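Local coordinates for protein diaminopimelate decarboxylase (Helicobacter pylori, PDB 2QGH) that catalyses the pyridoxal-phosphate-dependent decarboxylation of diaminopimelate to L-lysine, the last step of lysine biosynthesis, at residues 149-154 and 196-201; 347-352 and 384-389; 207-212 and 246-251. All blocks are in the same frame, centred on the assembly; numbering follows the deposited sequence.

In the fold
Contacts 1 and 3 belong to the pyridoxal-binding barrel; contact 2 lies in the loops of the mixed β-sheet domain. Contact 1 joins two adjacent barrel strands, with the side chain of S153 about 10 Å from the cofactor. Contact 3, centred about 31 Å from contact 1, ties together the loops that follow the second of these strands and the next strand of the barrel, and S208 there is hydrogen-bonded to the cofactor phosphate. Contact 2, centred about 28 Å from contact 3 and 44 Å from contact 1, serves the pocket of the second subunit, where E350 meets the bound lysine. The exchange is mutual: the lysine beside contact 3 is bonded to E350 of the second subunit.

Contact 1 of 3, residues 149-154 and 196-201; sequences KARISI and FLEPVS
K149 extends with chi1 -156°, CG swung away from the main-chain nitrogen, and bends only at chi4 (-69°), which brings NZ to 2.9 Å from L197 O, above the carbonyl plane. S153 and S201, on the same face of the sheet, both carry OG opposite the main-chain N, and the two hydroxyls come within 2.9 Å (OG to OG), while the S153 CB to S201 CB distance of 3.5 Å marks tight packing. S153 OG has a hydrogen bond to N129. R151 and E198 lie alongside, pointing the same way, but touch through R151 CG and E198 OE1 (3.3 Å); the guanidinium goes to L126 O instead. A parallel ladder carries the backbones: A150 N to F196 O, E198 N to A150 O, I152 N to E198 O and V200 N to I152 O. At V200 the chain leaves the extended form (psi 0°), and I154 N takes S201 O at 3.2 Å. On the outer face, I152 CD1 meets P199 CB at 4.1 Å. These are neighbouring strands of the eight-stranded parallel barrel: A150, I152 and L197 pack on helix 133-146, P199 on helix 181-193, and strands 127-130 and 239-241 flank the pair.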
loop_
_atom_site.group_PDB
_atom_site.type_symbol
_atom_site.label_atom_id
_atom_site.label_comp_id
_atom_site.label_asym_id
_atom_site.label_seq_id
_atom_site.Cartn_x
_atom_site.Cartn_y
_atom_site.Cartn_z
ATOM N N LYS A 149 38.023 4.877 -0.678
ATOM C CA LYS A 149 38.008 3.506 -0.179
ATOM C C LYS A 149 36.685 3.390 0.583
ATOM O O LYS A 149 36.546 3.907 1.690
ATOM C CB LYS A 149 39.197 3.280 0.765
ATOM C CG LYS A 149 39.666 1.831 0.927
ATOM C CD LYS A 149 40.954 1.801 1.755
ATOM C CE LYS A 149 41.708 0.489 1.622
ATOM N NZ LYS A 149 40.995 -0.646 2.262
ATOM N N ALA A 150 35.716 2.719 -0.026
ATOM C CA ALA A 150 34.396 2.567 0.571
ATOM C C ALA A 150 34.309 1.605 1.752
ATOM O O ALA A 150 34.666 0.431 1.640
ATOM C CB ALA A 150 33.397 2.153 -0.505
ATOM N N ARG A 151 33.831 2.114 2.886
ATOM C CA ARG A 151 33.647 1.290 4.078
ATOM C C ARG A 151 32.411 0.442 3.825
ATOM O O ARG A 151 31.352 0.972 3.522
ATOM C CB ARG A 151 33.409 2.150 5.328
ATOM C CG ARG A 151 34.636 2.899 5.835
ATOM C CD ARG A 151 34.409 3.496 7.227
ATOM N NE ARG A 151 33.486 4.626 7.207
ATOM C CZ ARG A 151 33.808 5.856 6.818
ATOM N NH1 ARG A 151 35.044 6.131 6.419
ATOM N NH2 ARG A 151 32.895 6.815 6.817
ATOM N N ILE A 152 32.537 -0.873 3.927
ATOM C CA ILE A 152 31.378 -1.724 3.708
ATOM C C ILE A 152 31.202 -2.744 4.820
ATOM O O ILE A 152 32.128 -3.042 5.569
ATOM C CB ILE A 152 31.454 -2.483 2.348
ATOM C CG1 ILE A 152 32.650 -3.431 2.334
ATOM C CG2 ILE A 152 31.546 -1.503 1.191
ATOM C CD1 ILE A 152 32.275 -4.864 2.577
ATOM N N SER A 153 29.983 -3.247 4.931
ATOM C CA SER A 153 29.635 -4.268 5.902
ATOM C C SER A 153 29.003 -5.344 5.030
ATOM O O SER A 153 28.535 -5.049 3.937
ATOM C CB SER A 153 28.610 -3.729 6.903
ATOM O OG SER A 153 28.119 -4.757 7.753
ATOM N N ILE A 154 29.001 -6.588 5.478
ATOM C CA ILE A 154 28.385 -7.621 4.669
ATOM C C ILE A 154 27.322 -8.322 5.475
ATOM O O ILE A 154 27.566 -8.772 6.586
ATOM C CB ILE A 154 29.431 -8.635 4.137
ATOM C CG1 ILE A 154 30.366 -7.924 3.154
ATOM C CG2 ILE A 154 28.738 -9.782 3.424
ATOM C CD1 ILE A 154 31.360 -8.827 2.443
ATOM N N PHE A 196 39.723 -0.277 -3.083
ATOM C CA PHE A 196 38.586 0.623 -3.012
ATOM C C PHE A 196 37.463 0.151 -2.105
ATOM O O PHE A 196 36.372 0.720 -2.103
ATOM C CB PHE A 196 38.075 0.892 -4.427
ATOM C CG PHE A 196 39.164 1.286 -5.376
ATOM C CD1 PHE A 196 39.853 0.318 -6.103
ATOM C CD2 PHE A 196 39.554 2.618 -5.487
ATOM C CE1 PHE A 196 40.921 0.671 -6.928
ATOM C CE2 PHE A 196 40.621 2.983 -6.307
ATOM C CZ PHE A 196 41.306 2.009 -7.030
ATOM N N LEU A 197 37.739 -0.885 -1.327
ATOM C CA LEU A 197 36.763 -1.411 -0.393
ATOM C C LEU A 197 37.468 -1.598 0.932
ATOM O O LEU A 197 38.658 -1.877 0.968
ATOM C CB LEU A 197 36.208 -2.752 -0.878
ATOM C CG LEU A 197 35.445 -2.726 -2.205
ATOM C CD1 LEU A 197 35.056 -4.144 -2.590
ATOM C CD2 LEU A 197 34.218 -1.841 -2.081
ATOM N N GLU A 198 36.731 -1.431 2.018
ATOM C CA GLU A 198 37.281 -1.591 3.354
ATOM C C GLU A 198 36.222 -2.261 4.222
ATOM O O GLU A 198 35.355 -1.594 4.788
ATOM C CB GLU A 198 37.667 -0.222 3.925
ATOM C CG GLU A 198 38.147 -0.242 5.371
ATOM C CD GLU A 198 38.582 1.136 5.863
ATOM O OE1 GLU A 198 37.845 2.120 5.629
ATOM O OE2 GLU A 198 39.660 1.238 6.492
ATOM N N PRO A 199 36.271 -3.600 4.327
ATOM C CA PRO A 199 35.294 -4.329 5.141
ATOM C C PRO A 199 35.509 -4.002 6.610
ATOM O O PRO A 199 36.572 -4.283 7.162
ATOM C CB PRO A 199 35.593 -5.789 4.809
ATOM C CG PRO A 199 37.074 -5.776 4.585
ATOM C CD PRO A 199 37.269 -4.523 3.753
ATOM N N VAL A 200 34.507 -3.407 7.244
ATOM C CA VAL A 200 34.639 -3.030 8.644
ATOM C C VAL A 200 33.522 -3.565 9.532
ATOM O O VAL A 200 33.528 -3.358 10.743
ATOM C CB VAL A 200 34.694 -1.485 8.787
ATOM C CG1 VAL A 200 35.839 -0.939 7.963
ATOM C CG2 VAL A 200 33.378 -0.853 8.331
ATOM N N SER A 201 32.579 -4.285 8.949
ATOM C CA SER A 201 31.476 -4.755 9.751
ATOM C C SER A 201 30.804 -6.018 9.246
ATOM O O SER A 201 30.863 -6.325 8.056
ATOM C CB SER A 201 30.444 -3.628 9.838
ATOM O OG SER A 201 29.203 -4.097 10.321
#

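Contact 2 of 3, residues 347-352 and 384-389; sequences PVCESS and SQYNSR. With LYS (lysine), chain C.
E350 and Y386 meet at about a right angle, the carboxylate turned 60° from the plane of the phenol ring. Y386 OH donates to E350 OE2 over 2.6 Å, arriving nearly along the C-O axis, and OE2 itself sits at the ring edge, close to its plane. With CG anti to the backbone N (chi1 -175°), the tyrosine carries its ring toward residues 347-352 and places OH at that oxygen. The same OE2 accepts from the amino N of the bound lysine (chain C) at 2.5 Å, and E350 CG lies 3.4 Å from the ligand CG. E350 OE1 is bonded to Y322 of the second subunit, so both carboxylate oxygens are held. C349 SG stands obliquely to the Y386 ring, 5.4 Å from its centroid, a Cys sulfur-aromatic contact, while the side chain of N387 lies over one face of that ring. V348 crosses the N387 side chain at about a right angle and does the same to R389, its CG1 coming 4.1 Å from R389 CD; the guanidinium pairs with D315. An ST turn, S384 OG accepting from Y386 N at 3.3 Å, precedes the tyrosine. C349 also touches pyridoxal phosphate and K66 of the second subunit, whose R282 and R318 bind the lysine too: the contact completes the partner's active site at the dimer interface. Residues 347-352 connect the antiparallel strands 340-345 and 354-361, and residues 384-389 lie between strands 369-372 and 393-397, all of the mixed sheet.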
loop_
_atom_site.group_PDB
_atom_site.type_symbol
_atom_site.label_atom_id
_atom_site.label_comp_id
_atom_site.label_asym_id
_atom_site.label_seq_id
_atom_site.Cartn_x
_atom_site.Cartn_y
_atom_site.Cartn_z
ATOM N N PRO A 347 -13.634 3.407 4.685
ATOM C CA PRO A 347 -14.453 3.740 3.520
ATOM C C PRO A 347 -14.049 3.136 2.182
ATOM O O PRO A 347 -14.785 3.284 1.210
ATOM C CB PRO A 347 -14.373 5.272 3.460
ATOM C CG PRO A 347 -13.860 5.680 4.816
ATOM C CD PRO A 347 -12.888 4.589 5.136
ATOM N N VAL A 348 -12.911 2.455 2.103
ATOM C CA VAL A 348 -12.507 1.952 0.797
ATOM C C VAL A 348 -13.267 0.726 0.312
ATOM O O VAL A 348 -13.609 -0.174 1.077
ATOM C CB VAL A 348 -10.956 1.772 0.706
ATOM C CG1 VAL A 348 -10.270 2.728 1.694
ATOM C CG2 VAL A 348 -10.549 0.353 0.921
ATOM N N CYS A 349 -13.558 0.749 -0.984
ATOM C CA CYS A 349 -14.323 -0.265 -1.704
ATOM C C CYS A 349 -13.934 -1.742 -1.627
ATOM O O CYS A 349 -14.556 -2.567 -2.292
ATOM C CB CYS A 349 -14.385 0.153 -3.176
ATOM S SG CYS A 349 -12.754 0.577 -3.862
ATOM N N GLU A 350 -12.936 -2.084 -0.821
ATOM C CA GLU A 350 -12.478 -3.471 -0.704
ATOM C C GLU A 350 -12.791 -4.156 0.610
ATOM O O GLU A 350 -12.840 -3.512 1.654
ATOM C CB GLU A 350 -10.978 -3.535 -0.887
ATOM C CG GLU A 350 -10.548 -3.859 -2.257
ATOM C CD GLU A 350 -9.075 -3.650 -2.415
ATOM O OE1 GLU A 350 -8.300 -4.332 -1.711
ATOM O OE2 GLU A 350 -8.703 -2.792 -3.234
ATOM N N SER A 351 -12.957 -5.476 0.557
ATOM C CA SER A 351 -13.247 -6.261 1.754
ATOM C C SER A 351 -12.055 -6.280 2.706
ATOM O O SER A 351 -12.227 -6.405 3.917
ATOM C CB SER A 351 -13.623 -7.696 1.382
ATOM O OG SER A 351 -14.929 -7.756 0.837
ATOM N N SER A 352 -10.848 -6.161 2.161
ATOM C CA SER A 352 -9.654 -6.149 2.990
ATOM C C SER A 352 -9.645 -4.894 3.845
ATOM O O SER A 352 -8.869 -4.782 4.798
ATOM C CB SER A 352 -8.405 -6.195 2.118
ATOM O OG SER A 352 -8.512 -5.296 1.030
ATOM N N SER A 384 -1.013 4.990 1.231
ATOM C CA SER A 384 -1.155 5.375 -0.173
ATOM C C SER A 384 -2.335 6.325 -0.334
ATOM O O SER A 384 -2.975 6.696 0.650
ATOM C CB SER A 384 -1.416 4.148 -1.034
ATOM O OG SER A 384 -2.718 3.649 -0.769
ATOM N N GLN A 385 -2.623 6.694 -1.582
ATOM C CA GLN A 385 -3.731 7.588 -1.904
ATOM C C GLN A 385 -4.853 6.821 -2.608
ATOM O O GLN A 385 -5.712 7.406 -3.271
ATOM C CB GLN A 385 -3.241 8.716 -2.804
ATOM C CG GLN A 385 -2.037 9.449 -2.251
ATOM C CD GLN A 385 -1.529 10.502 -3.206
ATOM O OE1 GLN A 385 -1.219 10.210 -4.359
ATOM N NE2 GLN A 385 -1.443 11.736 -2.734
ATOM N N TYR A 386 -4.829 5.503 -2.460
ATOM C CA TYR A 386 -5.833 4.638 -3.060
ATOM C C TYR A 386 -7.260 5.186 -2.838
ATOM O O TYR A 386 -7.585 5.678 -1.754
ATOM C CB TYR A 386 -5.678 3.231 -2.473
ATOM C CG TYR A 386 -6.574 2.176 -3.083
ATOM C CD1 TYR A 386 -6.756 2.104 -4.465
ATOM C CD2 TYR A 386 -7.222 1.234 -2.275
ATOM C CE1 TYR A 386 -7.566 1.118 -5.029
ATOM C CE2 TYR A 386 -8.025 0.245 -2.825
ATOM C CZ TYR A 386 -8.196 0.193 -4.206
ATOM O OH TYR A 386 -9.005 -0.769 -4.764
ATOM N N ASN A 387 -8.096 5.087 -3.874
ATOM C CA ASN A 387 -9.471 5.590 -3.843
ATOM C C ASN A 387 -9.404 7.121 -3.874
ATOM O O ASN A 387 -10.377 7.806 -3.556
ATOM C CB ASN A 387 -10.211 5.125 -2.572
ATOM C CG ASN A 387 -10.690 3.668 -2.649
ATOM O OD1 ASN A 387 -10.103 2.828 -3.351
ATOM N ND2 ASN A 387 -11.756 3.363 -1.904
ATOM N N SER A 388 -8.253 7.653 -4.272
ATOM C CA SER A 388 -8.062 9.102 -4.320
ATOM C C SER A 388 -8.384 9.746 -2.971
ATOM O O SER A 388 -9.240 10.624 -2.880
ATOM C CB SER A 388 -8.938 9.733 -5.402
ATOM O OG SER A 388 -8.426 9.471 -6.689
ATOM N N ARG A 389 -7.696 9.285 -1.930
ATOM C CA ARG A 389 -7.859 9.809 -0.579
ATOM C C ARG A 389 -6.507 10.438 -0.231
ATOM O O ARG A 389 -5.482 9.765 -0.235
ATOM C CB ARG A 389 -8.200 8.673 0.412
ATOM C CG ARG A 389 -9.507 7.912 0.109
ATOM C CD ARG A 389 -9.796 6.769 1.102
ATOM N NE ARG A 389 -10.357 7.253 2.368
ATOM C CZ ARG A 389 -9.653 7.453 3.475
ATOM N NH1 ARG A 389 -8.359 7.204 3.485
ATOM N NH2 ARG A 389 -10.236 7.920 4.564
HETATM N N LYS C . -7.652 -3.706 -5.353
HETATM C CA LYS C . -8.148 -5.051 -5.783
HETATM C C LYS C . -7.131 -5.723 -6.705
HETATM O O LYS C . -5.994 -5.213 -6.769
HETATM C CB LYS C . -9.504 -4.904 -6.496
HETATM C CG LYS C . -10.613 -4.408 -5.578
HETATM C CD LYS C . -11.832 -3.924 -6.340
HETATM C CE LYS C . -12.908 -3.461 -5.360
HETATM N NZ LYS C . -14.097 -2.800 -5.995
HETATM O OXT LYS C . -7.471 -6.741 -7.347
#

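Contact 3 of 3, residues 207-212 and 246-251; sequences GSQLLD and IGVSYE. With PLP (pyridoxal-5'-phosphate), chain B; LYS (lysine), chain D.
L210 O accepts twice, from G247 N at 2.9 Å and from water 2, which also donates to G247 O and so closes a small bridge between the two loops. Beside it, Q209 folds back over the second loop: CG is anti to the backbone N, and the bend at chi2 (52°) turns the amide onto V248. OE1 accepts from V248 N at 3.0 Å, and NE2 donates to V248 O at 3.1 Å, nearly in its own amide plane and on a carbonyl lone pair; the two bonds fix the rotation of the amide. G247, lacking a side chain, lets this amide settle against it, Q209 OE1 3.3 Å from G247 CA. The Y250 ring is turned 41° from the amide, its CE2 3.3 Å from OE1, with V248 CG2 over one face near the rim and its OH bonded to R282. At the inner end, S208 OG donates to the cofactor phosphate oxygen O3P over 2.7 Å. Water 1 accepts from Q209 N and also donates to O3P, at 2.7 Å, linking the glutamine backbone to the phosphate. The loops follow successive strands at the phosphate site of a PLP-binding (β/α)8 barrel, as in fold-type III decarboxylases.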
loop_
_atom_site.group_PDB
_atom_site.type_symbol
_atom_site.label_atom_id
_atom_site.label_comp_id
_atom_site.label_asym_id
_atom_site.label_seq_id
_atom_site.Cartn_x
_atom_site.Cartn_y
_atom_site.Cartn_z
ATOM N N GLY A 207 14.510 -10.992 10.893
ATOM C CA GLY A 207 13.072 -10.793 10.805
ATOM C C GLY A 207 12.552 -9.607 11.596
ATOM O O GLY A 207 13.316 -8.902 12.257
ATOM N N SER A 208 11.239 -9.393 11.529
ATOM C CA SER A 208 10.594 -8.288 12.232
ATOM C C SER A 208 9.464 -8.775 13.145
ATOM O O SER A 208 8.898 -9.847 12.929
ATOM C CB SER A 208 10.037 -7.277 11.222
ATOM O OG SER A 208 9.518 -6.135 11.878
ATOM N N GLN A 209 9.139 -7.974 14.156
ATOM C CA GLN A 209 8.084 -8.304 15.109
ATOM C C GLN A 209 8.367 -9.659 15.748
ATOM O O GLN A 209 7.498 -10.522 15.816
ATOM C CB GLN A 209 6.723 -8.309 14.400
ATOM C CG GLN A 209 5.496 -8.635 15.282
ATOM C CD GLN A 209 5.404 -7.784 16.536
ATOM O OE1 GLN A 209 5.760 -6.609 16.531
ATOM N NE2 GLN A 209 4.910 -8.375 17.617
ATOM N N LEU A 210 9.599 -9.833 16.220
ATOM C CA LEU A 210 10.023 -11.081 16.847
ATOM C C LEU A 210 9.693 -11.096 18.336
ATOM O O LEU A 210 10.010 -10.151 19.057
ATOM C CB LEU A 210 11.529 -11.276 16.660
ATOM C CG LEU A 210 12.061 -11.184 15.230
ATOM C CD1 LEU A 210 13.525 -11.580 15.214
ATOM C CD2 LEU A 210 11.261 -12.097 14.320
ATOM N N LEU A 211 9.056 -12.170 18.792
ATOM C CA LEU A 211 8.694 -12.295 20.199
ATOM C C LEU A 211 9.571 -13.323 20.915
ATOM O O LEU A 211 9.595 -13.374 22.147
ATOM C CB LEU A 211 7.222 -12.687 20.348
ATOM C CG LEU A 211 6.105 -11.690 19.997
ATOM C CD1 LEU A 211 6.281 -10.389 20.762
ATOM C CD2 LEU A 211 6.104 -11.438 18.514
ATOM N N ASP A 212 10.287 -14.142 20.150
ATOM C CA ASP A 212 11.158 -15.145 20.750
ATOM C C ASP A 212 12.626 -14.725 20.610
ATOM O O ASP A 212 13.115 -14.493 19.503
ATOM C CB ASP A 212 10.929 -16.508 20.090
ATOM C CG ASP A 212 11.693 -17.629 20.782
ATOM O OD1 ASP A 212 11.689 -18.765 20.263
ATOM O OD2 ASP A 212 12.296 -17.377 21.850
ATOM N N ILE A 246 12.918 -6.527 17.141
ATOM C CA ILE A 246 12.200 -6.740 18.397
ATOM C C ILE A 246 10.732 -6.329 18.266
ATOM O O ILE A 246 10.428 -5.182 17.935
ATOM C CB ILE A 246 12.863 -5.963 19.548
ATOM C CG1 ILE A 246 14.201 -6.626 19.895
ATOM C CG2 ILE A 246 11.928 -5.902 20.757
ATOM C CD1 ILE A 246 14.899 -6.050 21.115
ATOM N N GLY A 247 9.832 -7.273 18.521
ATOM C CA GLY A 247 8.407 -7.006 18.401
ATOM C C GLY A 247 7.764 -6.241 19.541
ATOM O O GLY A 247 8.331 -6.131 20.632
ATOM N N VAL A 248 6.580 -5.686 19.287
ATOM C CA VAL A 248 5.863 -4.946 20.318
ATOM C C VAL A 248 4.633 -5.733 20.739
ATOM O O VAL A 248 4.313 -6.773 20.153
ATOM C CB VAL A 248 5.431 -3.523 19.850
ATOM C CG1 VAL A 248 6.665 -2.658 19.604
ATOM C CG2 VAL A 248 4.573 -3.607 18.600
ATOM N N SER A 249 3.944 -5.241 21.757
ATOM C CA SER A 249 2.774 -5.938 22.252
ATOM C C SER A 249 1.484 -5.506 21.564
ATOM O O SER A 249 0.683 -4.782 22.139
ATOM C CB SER A 249 2.652 -5.734 23.760
ATOM O OG SER A 249 1.873 -6.767 24.328
ATOM N N TYR A 250 1.276 -5.957 20.334
ATOM C CA TYR A 250 0.063 -5.592 19.622
ATOM C C TYR A 250 -1.162 -6.216 20.277
ATOM O O TYR A 250 -2.199 -5.568 20.404
ATOM C CB TYR A 250 0.146 -6.028 18.158
ATOM C CG TYR A 250 1.105 -5.204 17.328
ATOM C CD1 TYR A 250 0.993 -3.810 17.274
ATOM C CD2 TYR A 250 2.113 -5.815 16.582
ATOM C CE1 TYR A 250 1.861 -3.049 16.496
ATOM C CE2 TYR A 250 2.985 -5.062 15.797
ATOM C CZ TYR A 250 2.856 -3.682 15.758
ATOM O OH TYR A 250 3.725 -2.944 14.986
ATOM N N GLU A 251 -1.037 -7.473 20.699
ATOM C CA GLU A 251 -2.143 -8.179 21.330
ATOM C C GLU A 251 -1.843 -8.595 22.777
ATOM O O GLU A 251 -2.128 -9.724 23.181
ATOM C CB GLU A 251 -2.497 -9.411 20.495
ATOM C CG GLU A 251 -2.780 -9.102 19.032
ATOM C CD GLU A 251 -3.183 -10.328 18.240
ATOM O OE1 GLU A 251 -4.240 -10.920 18.543
ATOM O OE2 GLU A 251 -2.447 -10.703 17.307
HETATM N N1 PLP B . 17.242 -3.398 9.885
HETATM C C2 PLP B . 16.988 -4.039 8.654
HETATM C C2A PLP B . 18.097 -4.368 7.734
HETATM C C3 PLP B . 15.609 -4.337 8.312
HETATM O O3 PLP B . 15.299 -4.948 7.112
HETATM C C4 PLP B . 14.573 -4.008 9.185
HETATM C C4A PLP B . 13.251 -4.601 8.848
HETATM C C5 PLP B . 14.835 -3.358 10.400
HETATM C C6 PLP B . 16.205 -3.073 10.770
HETATM C C5A PLP B . 13.841 -2.742 11.289
HETATM O O4P PLP B . 13.266 -3.745 12.095
HETATM P P PLP B . 12.217 -3.440 13.068
HETATM O O1P PLP B . 11.179 -2.320 12.747
HETATM O O2P PLP B . 13.040 -3.064 14.378
HETATM O O3P PLP B . 11.401 -4.778 13.242
HETATM N N LYS D . 6.337 -3.464 6.985
HETATM C CA LYS D . 6.380 -4.584 7.976
HETATM C C LYS D . 5.270 -4.420 9.014
HETATM O O LYS D . 4.381 -3.579 8.770
HETATM C CB LYS D . 7.757 -4.621 8.664
HETATM C CG LYS D . 8.894 -4.962 7.711
HETATM C CD LYS D . 10.259 -4.647 8.291
HETATM C CE LYS D . 11.349 -5.031 7.293
HETATM N NZ LYS D . 12.738 -4.610 7.682
HETATM O OXT LYS D . 5.294 -5.124 10.048
HETATM O O HOH W 1 9.683 -5.536 15.115
HETATM O O HOH W 2 9.363 -8.701 21.296
#